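Local coordinates for protein Maltose/maltodextrin transport permease homologue (Bdellovibrio bacteriovorus HD100, PDB 6FFL) that binds maltotriose in its maltose/maltodextrin-binding domain, the part present here, and probably imports maltodextrins through the fused transmembrane part of an ABC transporter, at residues F166-I171 with E176-A181; P186-T191 with R348-S353; L302-V307 with S319-N324. All blocks are in the same frame, centred on the assembly; numbering follows the deposited sequence.

Overall arrangement
The three contacts lie in the maltodextrin-binding domain, a type 2 periplasmic binding fold. Interaction 1 comes first along the chain. It closes a short loop, bringing 176-181 back against 166-171. Interaction 2 starts further along the same loop and joins 186-191 to helix 346-362, 157 residues on. The two touch: F178 O probably accepts a hydrogen bond from N187 N, 2.9 Å away. Interaction 3 is nested inside the long loop closed by interaction 2. It joins helices 297-307 and 320-323 on the opposite side of the chain's centre, with its centre about 37 Å from that of interaction 2.

Interaction 1: F166-I171 with E176-A181; sequences FFAPFI and EAFLKA
I171 and F178 cross at about a right angle where the loop after helix 170-173 folds back on 166-171 in the type 2 periplasmic binding fold. The segment 166-171 carries parts of two short helices, and 176-181 is part of the loop that follows. I171 makes the main contact, and its two branches do different work. CG1 is anti to the carbonyl carbon (chi1 -62°), and it carries CD1 to 4.2 Å from F178 CB. CG2 points toward E176 instead. F178 holds its ring with CG between the backbone N and the carbonyl carbon (chi1 64°). This brings the ring toward I171 CD1 and its CE2 to A168 CB. A168 CB lies 4.3 Å from F178 CE2. Both A168 CB and I171 CD1 approach the ring obliquely. The contact across the segments is therefore apolar at its centre, while E176 lies at the exposed border. Other parts of the fold complete the surroundings. I171 also packs on L193 and T196 of helix 191-205, while the F178 ring meets the W351 ring of helix 346-362 with the planes at about 45°. The sugar pocket is close by, since F166 touches a bound glucose. On the side facing E176, the methyl I171 CG2 rests against the carbonyl oxygen E176 O at 3.3 Å.

Interaction 2: P186-T191 with R348-S353; sequences PNLNTT and RAVWDS. With GLC (alpha-D-glucopyranose), chain B.
The W351 ring and the R348 guanidinium meet the same glucose unit of the bound maltotriose, one by a face and one by an edge. The sugar lies over one face of the indole. GLC C6 sits 3.7 Å above the ring plane, offset toward the rim, and GLC C4 is 3.6 Å from W351 CD1. R348 presents its edge. R348 NH2 donates to GLC O4 at 2.9 Å, and R348 NH1 donates to GLC O3 at 3.1 Å. A weak bond from NH1 to O4 is added to these. D352 is gripped side-on by NE and NH2, so NH2 is shared between the carboxylate and GLC O4. R348 NE binds D352 OD2 at 3.1 Å, and R348 NH2 binds D352 OD1 at 2.8 Å as a salt bridge. D352 lies in the guanidinium plane, but its own carboxylate is met from above its plane. The bends of the R348 chain at chi2 and chi3 bring its head to both partners. D352 is fixed in turn by R355 and Q382, so it is a second-shell residue that positions R348. Behind the pocket, the same helix packs on 186-191 through V350, whose two methyls each meet a different residue. V350 CG2, anti to the carbonyl carbon, meets P186 CB at 3.9 Å. V350 CG1 meets L188 CD2 at 4.0 Å. Q376 OE1 of helix 368-384 accepts from L188 N, and its NE2 donates to P186 O. T190 OG1 caps helix 191-205 through L193 N. E43, D67, E163 and F165 N also bind the glucose. An aromatic face with polar side chains round the hydroxyls is the usual sugar site of maltodextrin-binding proteins.

Interaction 3: L302-V307 with S319-N324; sequences LFAEKV and SDIVKN
I321 sets CG2 against A304 and E305, and CD1 against E305, and carries most of the contact between helix 297-307 and the short helix 320-323. Apolar side chains meet at I321 CG2. With chi1 at -66°, CG1 lies beside the backbone N and CG2 is anti to it. I321 CG2 is 3.8 Å from A304 CB and 3.8 Å from E305 CB. A304 CB also approaches V322 CG2, more loosely, at 4.4 Å. A304 and V322 both touch P311 of strand 310-311, so that strand flanks the buried side of the contact. The second kind of contact is methyl against backbone. The same I321 CG2 lies 3.5 Å from E305 N and 3.7 Å from A304 C. It therefore rests directly on the helix backbone, where the small A304 side chain lets it come close. The third kind is methyl against the aliphatic and acidic parts of a charged chain. E305 is extended beyond CG and runs at a slant across I321. I321 CD1 is 4.1 Å from both E305 CB and E305 OE2. Polar bonding stays within each segment or leads elsewhere. S319 is the N-cap of helix 320-323, and its OG accepts from I321 N at 3.1 Å, which anchors the residue that packs. On the other helix, K306 NZ makes a salt bridge to E21 of helix 13-29. The contact itself thus rests on van der Waals packing and the exclusion of water round A304 and V322, with no charge pairing between the two segments, while E305 and part of I321 lie toward solvent.

Interaction 1: F166-I171 with E176-A181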
ATOM      1  N   PHE A 166       4.533   2.508   6.533  1.00 12.93           N
ATOM      2  CA  PHE A 166       4.028   3.797   6.990  1.00 10.24           C
ATOM      3  C   PHE A 166       5.127   4.723   7.500  1.00 16.12           C
ATOM      4  O   PHE A 166       4.907   5.941   7.549  1.00 15.55           O
ATOM      5  CB  PHE A 166       2.961   3.569   8.057  1.00 11.28           C
ATOM      6  CG  PHE A 166       1.677   2.992   7.509  1.00 13.72           C
ATOM      7  CD1 PHE A 166       1.577   1.639   7.195  1.00 15.81           C
ATOM      8  CD2 PHE A 166       0.574   3.810   7.294  1.00 13.51           C
ATOM      9  CE1 PHE A 166       0.393   1.109   6.677  1.00 21.68           C
ATOM     10  CE2 PHE A 166      -0.615   3.282   6.778  1.00 12.46           C
ATOM     11  CZ  PHE A 166      -0.699   1.937   6.473  1.00 12.54           C
ATOM     12  N   PHE A 167       6.312   4.212   7.859  1.00 14.82           N
ATOM     13  CA  PHE A 167       7.398   5.156   8.127  1.00 12.97           C
ATOM     14  C   PHE A 167       8.411   5.247   6.993  1.00 13.09           C
ATOM     15  O   PHE A 167       9.243   6.161   7.002  1.00 11.85           O
ATOM     16  CB  PHE A 167       8.089   4.858   9.485  1.00 14.84           C
ATOM     17  CG  PHE A 167       8.810   3.535   9.588  1.00 13.22           C
ATOM     18  CD1 PHE A 167      10.043   3.330   8.962  1.00 12.17           C
ATOM     19  CD2 PHE A 167       8.296   2.526  10.390  1.00 15.50           C
ATOM     20  CE1 PHE A 167      10.723   2.119   9.110  1.00 17.26           C
ATOM     21  CE2 PHE A 167       8.962   1.310  10.538  1.00 17.91           C
ATOM     22  CZ  PHE A 167      10.182   1.108   9.882  1.00 17.03           C
ATOM     23  N   ALA A 168       8.325   4.368   5.993  1.00 12.62           N
ATOM     24  CA  ALA A 168       9.192   4.456   4.820  1.00 10.76           C
ATOM     25  C   ALA A 168       9.236   5.822   4.139  1.00 14.40           C
ATOM     26  O   ALA A 168      10.327   6.217   3.695  1.00 12.87           O
ATOM     27  CB  ALA A 168       8.764   3.389   3.802  1.00 13.05           C
ATOM     28  N   PRO A 169       8.138   6.578   4.001  1.00 12.81           N
ATOM     29  CA  PRO A 169       8.251   7.861   3.293  1.00 17.80           C
ATOM     30  C   PRO A 169       9.207   8.827   3.967  1.00 10.97           C
ATOM     31  O   PRO A 169       9.801   9.670   3.282  1.00 14.02           O
ATOM     32  CB  PRO A 169       6.811   8.398   3.298  1.00 12.01           C
ATOM     33  CG  PRO A 169       5.947   7.183   3.474  1.00 12.74           C
ATOM     34  CD  PRO A 169       6.742   6.305   4.401  1.00 13.86           C
ATOM     35  N   PHE A 170       9.380   8.732   5.286  1.00 12.09           N
ATOM     36  CA  PHE A 170      10.243   9.687   5.982  1.00 13.41           C
ATOM     37  C   PHE A 170      11.718   9.415   5.765  1.00 13.08           C
ATOM     38  O   PHE A 170      12.532  10.335   5.896  1.00 14.62           O
ATOM     39  CB  PHE A 170       9.956   9.676   7.486  1.00 15.41           C
ATOM     40  CG  PHE A 170       8.528  10.002   7.823  1.00 13.11           C
ATOM     41  CD1 PHE A 170       8.054  11.303   7.715  1.00 14.09           C
ATOM     42  CD2 PHE A 170       7.660   9.007   8.230  1.00 15.49           C
ATOM     43  CE1 PHE A 170       6.725  11.603   8.001  1.00 14.36           C
ATOM     44  CE2 PHE A 170       6.334   9.301   8.522  1.00 17.70           C
ATOM     45  CZ  PHE A 170       5.871  10.598   8.410  1.00 16.20           C
ATOM     46  N   ILE A 171      12.082   8.180   5.452  1.00 14.18           N
ATOM     47  CA  ILE A 171      13.498   7.823   5.388  1.00 15.31           C
ATOM     48  C   ILE A 171      14.240   8.726   4.404  1.00 12.65           C
ATOM     49  O   ILE A 171      15.216   9.369   4.816  1.00 13.36           O
ATOM     50  CB  ILE A 171      13.680   6.331   5.064  1.00 14.30           C
ATOM     51  CG1 ILE A 171      13.048   5.487   6.174  1.00 11.66           C
ATOM     52  CG2 ILE A 171      15.167   6.015   4.917  1.00 17.29           C
ATOM     53  CD1 ILE A 171      12.915   3.981   5.830  1.00 12.73           C
ATOM     54  N   GLU A 176      19.345   9.235   3.101  1.00 30.19           N
ATOM     55  CA  GLU A 176      19.467   8.225   2.064  1.00 24.24           C
ATOM     56  C   GLU A 176      18.198   7.380   1.945  1.00 25.97           C
ATOM     57  O   GLU A 176      17.518   7.097   2.937  1.00 23.83           O
ATOM     58  CB  GLU A 176      20.661   7.321   2.360  1.00 32.91           C
ATOM     59  CG  GLU A 176      22.010   8.017   2.351  1.00 35.70           C
ATOM     60  CD  GLU A 176      23.028   7.316   3.226  1.00 45.51           C
ATOM     61  OE1 GLU A 176      23.095   7.627   4.442  1.00 36.52           O
ATOM     62  OE2 GLU A 176      23.757   6.447   2.694  1.00 42.73           O
ATOM     63  N   ALA A 177      17.899   6.956   0.715  1.00 17.28           N
ATOM     64  CA  ALA A 177      16.866   5.953   0.474  1.00 17.58           C
ATOM     65  C   ALA A 177      17.220   4.646   1.182  1.00 16.90           C
ATOM     66  O   ALA A 177      18.378   4.382   1.500  1.00 18.31           O
ATOM     67  CB  ALA A 177      16.703   5.702  -1.028  1.00 20.26           C
ATOM     68  N   PHE A 178      16.208   3.802   1.413  1.00 16.87           N
ATOM     69  CA  PHE A 178      16.468   2.571   2.158  1.00 14.57           C
ATOM     70  C   PHE A 178      16.998   1.444   1.285  1.00 18.33           C
ATOM     71  O   PHE A 178      17.387   0.402   1.814  1.00 15.53           O
ATOM     72  CB  PHE A 178      15.212   2.105   2.920  1.00 15.55           C
ATOM     73  CG  PHE A 178      14.040   1.707   2.041  1.00 21.55           C
ATOM     74  CD1 PHE A 178      13.972   0.446   1.474  1.00 22.58           C
ATOM     75  CD2 PHE A 178      12.968   2.575   1.856  1.00 24.02           C
ATOM     76  CE1 PHE A 178      12.887   0.067   0.688  1.00 26.99           C
ATOM     77  CE2 PHE A 178      11.870   2.204   1.075  1.00 20.84           C
ATOM     78  CZ  PHE A 178      11.834   0.944   0.490  1.00 20.79           C
ATOM     79  N   LEU A 179      17.022   1.628  -0.026  1.00 16.54           N
ATOM     80  CA  LEU A 179      17.616   0.683  -0.960  1.00 22.28           C
ATOM     81  C   LEU A 179      18.606   1.454  -1.817  1.00 27.85           C
ATOM     82  O   LEU A 179      18.308   2.568  -2.255  1.00 33.06           O
ATOM     83  CB  LEU A 179      16.521   0.044  -1.830  1.00 26.60           C
ATOM     84  CG  LEU A 179      16.626  -1.320  -2.492  1.00 34.51           C
ATOM     85  CD1 LEU A 179      17.005  -2.400  -1.490  1.00 28.08           C
ATOM     86  CD2 LEU A 179      15.280  -1.628  -3.154  1.00 23.43           C
ATOM     87  N   LYS A 180      19.784   0.882  -2.040  1.00 26.74           N
ATOM     88  CA  LYS A 180      20.765   1.556  -2.876  1.00 31.26           C
ATOM     89  C   LYS A 180      20.295   1.584  -4.330  1.00 26.04           C
ATOM     90  O   LYS A 180      19.276   0.995  -4.698  1.00 28.33           O
ATOM     91  CB  LYS A 180      22.125   0.875  -2.769  1.00 33.81           C
ATOM     92  CG  LYS A 180      22.834   1.126  -1.456  1.00 35.42           C
ATOM     93  CD  LYS A 180      24.187   0.452  -1.443  1.00 38.03           C
ATOM     94  CE  LYS A 180      25.012   0.909  -0.255  1.00 51.54           C
ATOM     95  NZ  LYS A 180      26.388   0.333  -0.276  1.00 59.91           N
ATOM     96  N   ALA A 181      21.068   2.284  -5.167  1.00 34.87           N
ATOM     97  CA  ALA A 181      20.661   2.507  -6.550  1.00 38.56           C
ATOM     98  C   ALA A 181      20.535   1.202  -7.324  1.00 33.90           C
ATOM     99  O   ALA A 181      19.719   1.107  -8.247  1.00 31.02           O
ATOM    100  CB  ALA A 181      21.653   3.437  -7.249  1.00 42.15           C
TER

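Interaction 2: P186-T191 with R348-S353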
ATOM      1  N   PRO A 186      20.448  -3.414   0.649  1.00 17.51           N
ATOM      2  CA  PRO A 186      19.832  -2.612   1.712  1.00 18.42           C
ATOM      3  C   PRO A 186      20.741  -1.466   2.119  1.00 16.22           C
ATOM      4  O   PRO A 186      21.968  -1.592   2.121  1.00 18.69           O
ATOM      5  CB  PRO A 186      19.657  -3.613   2.862  1.00 16.20           C
ATOM      6  CG  PRO A 186      19.647  -4.958   2.201  1.00 19.54           C
ATOM      7  CD  PRO A 186      20.601  -4.824   1.033  1.00 18.22           C
ATOM      8  N   ASN A 187      20.122  -0.336   2.456  1.00 15.77           N
ATOM      9  CA  ASN A 187      20.825   0.848   2.931  1.00 14.80           C
ATOM     10  C   ASN A 187      20.109   1.322   4.191  1.00 16.63           C
ATOM     11  O   ASN A 187      19.473   2.375   4.194  1.00 16.47           O
ATOM     12  CB  ASN A 187      20.853   1.942   1.858  1.00 16.90           C
ATOM     13  CG  ASN A 187      21.846   3.045   2.173  1.00 21.12           C
ATOM     14  OD1 ASN A 187      22.924   2.796   2.703  1.00 28.37           O
ATOM     15  ND2 ASN A 187      21.478   4.276   1.848  1.00 24.37           N
ATOM     16  N   LEU A 188      20.224   0.534   5.263  1.00 17.38           N
ATOM     17  CA  LEU A 188      19.478   0.792   6.487  1.00 14.71           C
ATOM     18  C   LEU A 188      20.326   1.324   7.630  1.00 14.85           C
ATOM     19  O   LEU A 188      19.777   1.960   8.538  1.00 14.81           O
ATOM     20  CB  LEU A 188      18.766  -0.488   6.953  1.00 13.10           C
ATOM     21  CG  LEU A 188      17.948  -1.218   5.879  1.00 13.49           C
ATOM     22  CD1 LEU A 188      17.312  -2.483   6.458  1.00 14.06           C
ATOM     23  CD2 LEU A 188      16.892  -0.261   5.304  1.00 13.92           C
ATOM     24  N   ASN A 189      21.640   1.079   7.626  1.00 13.19           N
ATOM     25  CA  ASN A 189      22.500   1.570   8.711  1.00 14.91           C
ATOM     26  C   ASN A 189      22.895   3.018   8.419  1.00 20.44           C
ATOM     27  O   ASN A 189      24.051   3.352   8.143  1.00 20.59           O
ATOM     28  CB  ASN A 189      23.729   0.683   8.880  1.00 17.84           C
ATOM     29  CG  ASN A 189      24.562   1.090  10.092  1.00 24.14           C
ATOM     30  OD1 ASN A 189      24.071   1.789  10.980  1.00 25.07           O
ATOM     31  ND2 ASN A 189      25.826   0.673  10.122  1.00 28.91           N
ATOM     32  N   THR A 190      21.896   3.894   8.490  1.00 16.18           N
ATOM     33  CA  THR A 190      22.026   5.265   8.030  1.00 15.47           C
ATOM     34  C   THR A 190      21.508   6.222   9.086  1.00 20.49           C
ATOM     35  O   THR A 190      20.676   5.866   9.924  1.00 17.42           O
ATOM     36  CB  THR A 190      21.241   5.504   6.733  1.00 19.85           C
ATOM     37  OG1 THR A 190      19.833   5.326   6.988  1.00 17.63           O
ATOM     38  CG2 THR A 190      21.697   4.529   5.653  1.00 18.26           C
ATOM     39  N   THR A 191      22.012   7.456   9.030  0.64 14.72           N
ATOM     40  CA  THR A 191      21.432   8.507   9.857  0.64 17.87           C
ATOM     41  C   THR A 191      19.957   8.685   9.527  0.64 16.62           C
ATOM     42  O   THR A 191      19.131   8.913  10.420  0.64 16.81           O
ATOM     43  CB  THR A 191      22.196   9.818   9.658  0.64 20.58           C
ATOM     44  OG1 THR A 191      23.552   9.645  10.081  0.64 24.81           O
ATOM     45  CG2 THR A 191      21.566  10.928  10.470  0.64 27.10           C
ATOM     46  N   ARG A 348      11.844  -7.698   0.290  1.00 13.95           N
ATOM     47  CA  ARG A 348      11.166  -8.478   1.317  1.00 14.55           C
ATOM     48  C   ARG A 348      12.008  -8.563   2.585  1.00 16.80           C
ATOM     49  O   ARG A 348      11.491  -8.404   3.699  1.00 13.79           O
ATOM     50  CB  ARG A 348      10.863  -9.875   0.764  1.00 15.80           C
ATOM     51  CG  ARG A 348      10.318 -10.846   1.772  1.00 17.70           C
ATOM     52  CD  ARG A 348       8.836 -10.625   1.965  1.00 16.40           C
ATOM     53  NE  ARG A 348       8.534  -9.831   3.155  1.00 13.65           N
ATOM     54  CZ  ARG A 348       7.734  -8.765   3.153  1.00 12.92           C
ATOM     55  NH1 ARG A 348       7.175  -8.351   2.027  1.00 11.72           N
ATOM     56  NH2 ARG A 348       7.480  -8.133   4.290  1.00 13.66           N
ATOM     57  N   ALA A 349      13.313  -8.818   2.433  1.00 14.12           N
ATOM     58  CA  ALA A 349      14.207  -8.841   3.581  1.00 14.45           C
ATOM     59  C   ALA A 349      14.256  -7.484   4.270  1.00 13.92           C
ATOM     60  O   ALA A 349      14.329  -7.407   5.504  1.00 16.40           O
ATOM     61  CB  ALA A 349      15.611  -9.259   3.141  1.00 14.97           C
ATOM     62  N   VAL A 350      14.229  -6.403   3.487  1.00 14.08           N
ATOM     63  CA  VAL A 350      14.251  -5.062   4.068  1.00 12.58           C
ATOM     64  C   VAL A 350      13.001  -4.826   4.904  1.00 13.55           C
ATOM     65  O   VAL A 350      13.083  -4.364   6.049  1.00 13.39           O
ATOM     66  CB  VAL A 350      14.408  -3.990   2.975  1.00 12.39           C
ATOM     67  CG1 VAL A 350      14.191  -2.602   3.579  1.00 13.84           C
ATOM     68  CG2 VAL A 350      15.799  -4.066   2.342  1.00 15.18           C
ATOM     69  N   TRP A 351      11.822  -5.132   4.347  1.00 13.31           N
ATOM     70  CA  TRP A 351      10.590  -4.934   5.111  1.00 15.79           C
ATOM     71  C   TRP A 351      10.601  -5.748   6.399  1.00 16.14           C
ATOM     72  O   TRP A 351      10.209  -5.258   7.465  1.00 13.81           O
ATOM     73  CB  TRP A 351       9.368  -5.341   4.287  1.00 11.66           C
ATOM     74  CG  TRP A 351       9.016  -4.487   3.123  1.00 12.22           C
ATOM     75  CD1 TRP A 351       8.690  -4.933   1.873  1.00 11.74           C
ATOM     76  CD2 TRP A 351       8.890  -3.050   3.086  1.00 12.48           C
ATOM     77  NE1 TRP A 351       8.384  -3.862   1.056  1.00 12.40           N
ATOM     78  CE2 TRP A 351       8.500  -2.701   1.776  1.00 15.57           C
ATOM     79  CE3 TRP A 351       9.071  -2.028   4.031  1.00 12.45           C
ATOM     80  CZ2 TRP A 351       8.295  -1.378   1.380  1.00 15.11           C
ATOM     81  CZ3 TRP A 351       8.868  -0.710   3.631  1.00 15.27           C
ATOM     82  CH2 TRP A 351       8.481  -0.402   2.320  1.00 18.45           C
ATOM     83  N   ASP A 352      10.982  -7.024   6.305  1.00 14.80           N
ATOM     84  CA  ASP A 352      10.916  -7.890   7.480  1.00 15.89           C
ATOM     85  C   ASP A 352      11.896  -7.445   8.556  1.00 16.55           C
ATOM     86  O   ASP A 352      11.564  -7.472   9.746  1.00 16.10           O
ATOM     87  CB  ASP A 352      11.171  -9.342   7.078  1.00 14.26           C
ATOM     88  CG  ASP A 352      10.021  -9.927   6.254  1.00 19.62           C
ATOM     89  OD1 ASP A 352       8.894  -9.410   6.356  1.00 23.70           O
ATOM     90  OD2 ASP A 352      10.247 -10.905   5.516  1.00 22.90           O
ATOM     91  N   SER A 353      13.110  -7.053   8.159  0.54 13.61           N
ATOM     92  CA  SER A 353      14.092  -6.568   9.125  0.54 16.65           C
ATOM     93  C   SER A 353      13.643  -5.260   9.763  0.54 17.69           C
ATOM     94  O   SER A 353      13.764  -5.081  10.982  0.54 18.74           O
ATOM     95  CB  SER A 353      15.448  -6.385   8.445  0.54 18.72           C
ATOM     96  OG  SER A 353      16.429  -5.973   9.380  0.54 20.59           O
TER
HETATM   97  C1  GLC B   3       3.694  -2.934   1.879  1.00 10.47           C
HETATM   98  C2  GLC B   3       4.298  -4.031   0.998  1.00 10.75           C
HETATM   99  C3  GLC B   3       4.453  -5.316   1.819  1.00 10.70           C
HETATM  100  C4  GLC B   3       5.296  -5.046   3.053  1.00 10.69           C
HETATM  101  C5  GLC B   3       4.679  -3.903   3.873  1.00  9.40           C
HETATM  102  C6  GLC B   3       5.628  -3.486   4.992  1.00 11.77           C
HETATM  103  O2  GLC B   3       3.483  -4.262  -0.168  1.00 13.05           O
HETATM  104  O3  GLC B   3       5.101  -6.334   1.025  1.00 11.62           O
HETATM  105  O4  GLC B   3       5.355  -6.240   3.849  1.00 12.36           O
HETATM  106  O5  GLC B   3       4.525  -2.756   3.030  1.00 12.56           O
HETATM  107  O6  GLC B   3       4.987  -2.608   5.942  1.00 12.72           O

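Interaction 3: L302-V307 with S319-N324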
ATOM      1  N   LEU A 302     -15.340   0.914 -12.900  1.00 16.42           N
ATOM      2  CA  LEU A 302     -16.205   0.625 -11.762  1.00 20.45           C
ATOM      3  C   LEU A 302     -15.499   0.961 -10.454  1.00 20.47           C
ATOM      4  O   LEU A 302     -16.074   1.618  -9.573  1.00 19.66           O
ATOM      5  CB  LEU A 302     -16.630  -0.843 -11.783  1.00 22.14           C
ATOM      6  CG  LEU A 302     -17.600  -1.292 -10.694  1.00 26.32           C
ATOM      7  CD1 LEU A 302     -18.924  -0.547 -10.796  1.00 30.18           C
ATOM      8  CD2 LEU A 302     -17.809  -2.801 -10.806  1.00 29.81           C
ATOM      9  N   PHE A 303     -14.241   0.520 -10.314  1.00 17.77           N
ATOM     10  CA  PHE A 303     -13.440   0.895  -9.149  1.00 18.17           C
ATOM     11  C   PHE A 303     -13.231   2.400  -9.106  1.00 19.86           C
ATOM     12  O   PHE A 303     -13.368   3.030  -8.052  1.00 16.85           O
ATOM     13  CB  PHE A 303     -12.085   0.182  -9.164  1.00 19.12           C
ATOM     14  CG  PHE A 303     -12.142  -1.239  -8.690  1.00 19.66           C
ATOM     15  CD1 PHE A 303     -12.146  -1.526  -7.334  1.00 16.11           C
ATOM     16  CD2 PHE A 303     -12.177  -2.289  -9.596  1.00 17.82           C
ATOM     17  CE1 PHE A 303     -12.188  -2.823  -6.889  1.00 14.60           C
ATOM     18  CE2 PHE A 303     -12.227  -3.591  -9.156  1.00 17.79           C
ATOM     19  CZ  PHE A 303     -12.239  -3.860  -7.790  1.00 17.11           C
ATOM     20  N   ALA A 304     -12.883   2.996 -10.249  1.00 15.87           N
ATOM     21  CA  ALA A 304     -12.679   4.444 -10.274  1.00 17.70           C
ATOM     22  C   ALA A 304     -13.927   5.181  -9.799  1.00 18.78           C
ATOM     23  O   ALA A 304     -13.832   6.161  -9.052  1.00 19.25           O
ATOM     24  CB  ALA A 304     -12.274   4.894 -11.682  1.00 19.98           C
ATOM     25  N   GLU A 305     -15.108   4.691 -10.181  1.00 18.54           N
ATOM     26  CA  GLU A 305     -16.344   5.374  -9.819  1.00 21.58           C
ATOM     27  C   GLU A 305     -16.705   5.167  -8.352  1.00 22.64           C
ATOM     28  O   GLU A 305     -17.156   6.106  -7.685  1.00 26.17           O
ATOM     29  CB  GLU A 305     -17.478   4.891 -10.721  1.00 22.84           C
ATOM     30  CG  GLU A 305     -18.853   5.443 -10.381  1.00 36.81           C
ATOM     31  CD  GLU A 305     -19.916   4.909 -11.325  1.00 53.35           C
ATOM     32  OE1 GLU A 305     -20.232   3.701 -11.249  1.00 57.27           O
ATOM     33  OE2 GLU A 305     -20.418   5.691 -12.160  1.00 61.39           O
ATOM     34  N   LYS A 306     -16.515   3.960  -7.831  1.00 19.09           N
ATOM     35  CA  LYS A 306     -17.031   3.636  -6.509  1.00 20.35           C
ATOM     36  C   LYS A 306     -16.025   3.850  -5.385  1.00 17.12           C
ATOM     37  O   LYS A 306     -16.438   4.165  -4.263  1.00 21.43           O
ATOM     38  CB  LYS A 306     -17.553   2.198  -6.500  1.00 18.48           C
ATOM     39  CG  LYS A 306     -18.660   1.991  -7.537  1.00 25.95           C
ATOM     40  CD  LYS A 306     -19.724   1.023  -7.068  1.00 33.69           C
ATOM     41  CE  LYS A 306     -20.907   1.015  -8.033  1.00 42.50           C
ATOM     42  NZ  LYS A 306     -22.009   0.143  -7.548  1.00 47.98           N
ATOM     43  N   VAL A 307     -14.719   3.708  -5.633  1.00 16.57           N
ATOM     44  CA  VAL A 307     -13.722   3.927  -4.590  1.00 14.19           C
ATOM     45  C   VAL A 307     -12.660   4.940  -4.988  1.00 13.02           C
ATOM     46  O   VAL A 307     -11.729   5.181  -4.218  1.00 18.26           O
ATOM     47  CB  VAL A 307     -13.070   2.604  -4.120  1.00 16.78           C
ATOM     48  CG1 VAL A 307     -14.161   1.653  -3.609  1.00 19.52           C
ATOM     49  CG2 VAL A 307     -12.210   1.943  -5.228  1.00 18.47           C
ATOM     50  N   SER A 319     -12.033   9.072 -19.145  1.00 19.57           N
ATOM     51  CA  SER A 319     -13.421   9.027 -18.706  1.00 27.07           C
ATOM     52  C   SER A 319     -13.755  10.200 -17.791  1.00 29.42           C
ATOM     53  O   SER A 319     -12.924  10.663 -16.999  1.00 26.04           O
ATOM     54  CB  SER A 319     -13.693   7.710 -17.973  1.00 32.80           C
ATOM     55  OG  SER A 319     -14.992   7.684 -17.408  1.00 28.09           O
ATOM     56  N   ASP A 320     -15.002  10.674 -17.906  1.00 25.57           N
ATOM     57  CA  ASP A 320     -15.537  11.651 -16.956  1.00 25.66           C
ATOM     58  C   ASP A 320     -15.413  11.173 -15.518  1.00 24.05           C
ATOM     59  O   ASP A 320     -15.276  11.990 -14.599  1.00 26.58           O
ATOM     60  CB  ASP A 320     -17.010  11.927 -17.259  1.00 25.71           C
ATOM     61  CG  ASP A 320     -17.194  12.974 -18.332  1.00 43.62           C
ATOM     62  OD1 ASP A 320     -18.339  13.132 -18.806  1.00 54.38           O
ATOM     63  OD2 ASP A 320     -16.193  13.619 -18.710  1.00 44.18           O
ATOM     64  N   ILE A 321     -15.508   9.863 -15.303  1.00 25.42           N
ATOM     65  CA  ILE A 321     -15.384   9.308 -13.960  1.00 19.58           C
ATOM     66  C   ILE A 321     -14.049   9.703 -13.340  1.00 24.52           C
ATOM     67  O   ILE A 321     -13.967  10.044 -12.150  1.00 21.54           O
ATOM     68  CB  ILE A 321     -15.555   7.782 -14.026  1.00 22.62           C
ATOM     69  CG1 ILE A 321     -16.983   7.421 -14.445  1.00 24.14           C
ATOM     70  CG2 ILE A 321     -15.165   7.133 -12.703  1.00 25.54           C
ATOM     71  CD1 ILE A 321     -17.187   5.923 -14.693  1.00 28.03           C
ATOM     72  N   VAL A 322     -12.987   9.678 -14.146  1.00 19.48           N
ATOM     73  CA  VAL A 322     -11.653  10.040 -13.690  1.00 19.49           C
ATOM     74  C   VAL A 322     -11.481  11.552 -13.657  1.00 21.92           C
ATOM     75  O   VAL A 322     -11.009  12.117 -12.662  1.00 21.58           O
ATOM     76  CB  VAL A 322     -10.605   9.370 -14.596  1.00 17.13           C
ATOM     77  CG1 VAL A 322      -9.197   9.821 -14.240  1.00 22.16           C
ATOM     78  CG2 VAL A 322     -10.717   7.854 -14.468  1.00 19.04           C
ATOM     79  N   LYS A 323     -11.859  12.225 -14.747  1.00 24.73           N
ATOM     80  CA  LYS A 323     -11.621  13.661 -14.861  1.00 28.35           C
ATOM     81  C   LYS A 323     -12.384  14.455 -13.811  1.00 26.18           C
ATOM     82  O   LYS A 323     -11.908  15.504 -13.371  1.00 30.57           O
ATOM     83  CB  LYS A 323     -12.005  14.154 -16.258  1.00 32.28           C
ATOM     84  CG  LYS A 323     -11.072  13.714 -17.379  1.00 40.82           C
ATOM     85  CD  LYS A 323     -11.597  14.211 -18.715  1.00 43.78           C
ATOM     86  CE  LYS A 323     -10.611  13.973 -19.839  1.00 49.99           C
ATOM     87  NZ  LYS A 323     -11.241  14.286 -21.159  1.00 54.87           N
ATOM     88  N   ASN A 324     -13.552  13.977 -13.390  1.00 24.38           N
ATOM     89  CA  ASN A 324     -14.396  14.709 -12.448  1.00 33.32           C
ATOM     90  C   ASN A 324     -14.149  14.337 -10.993  1.00 27.10           C
ATOM     91  O   ASN A 324     -14.850  14.842 -10.113  1.00 27.05           O
ATOM     92  CB  ASN A 324     -15.875  14.483 -12.764  1.00 27.01           C
ATOM     93  CG  ASN A 324     -16.294  15.130 -14.066  1.00 36.36           C
ATOM     94  OD1 ASN A 324     -15.580  15.979 -14.603  1.00 32.75           O
ATOM     95  ND2 ASN A 324     -17.456  14.734 -14.583  1.00 32.70           N
TER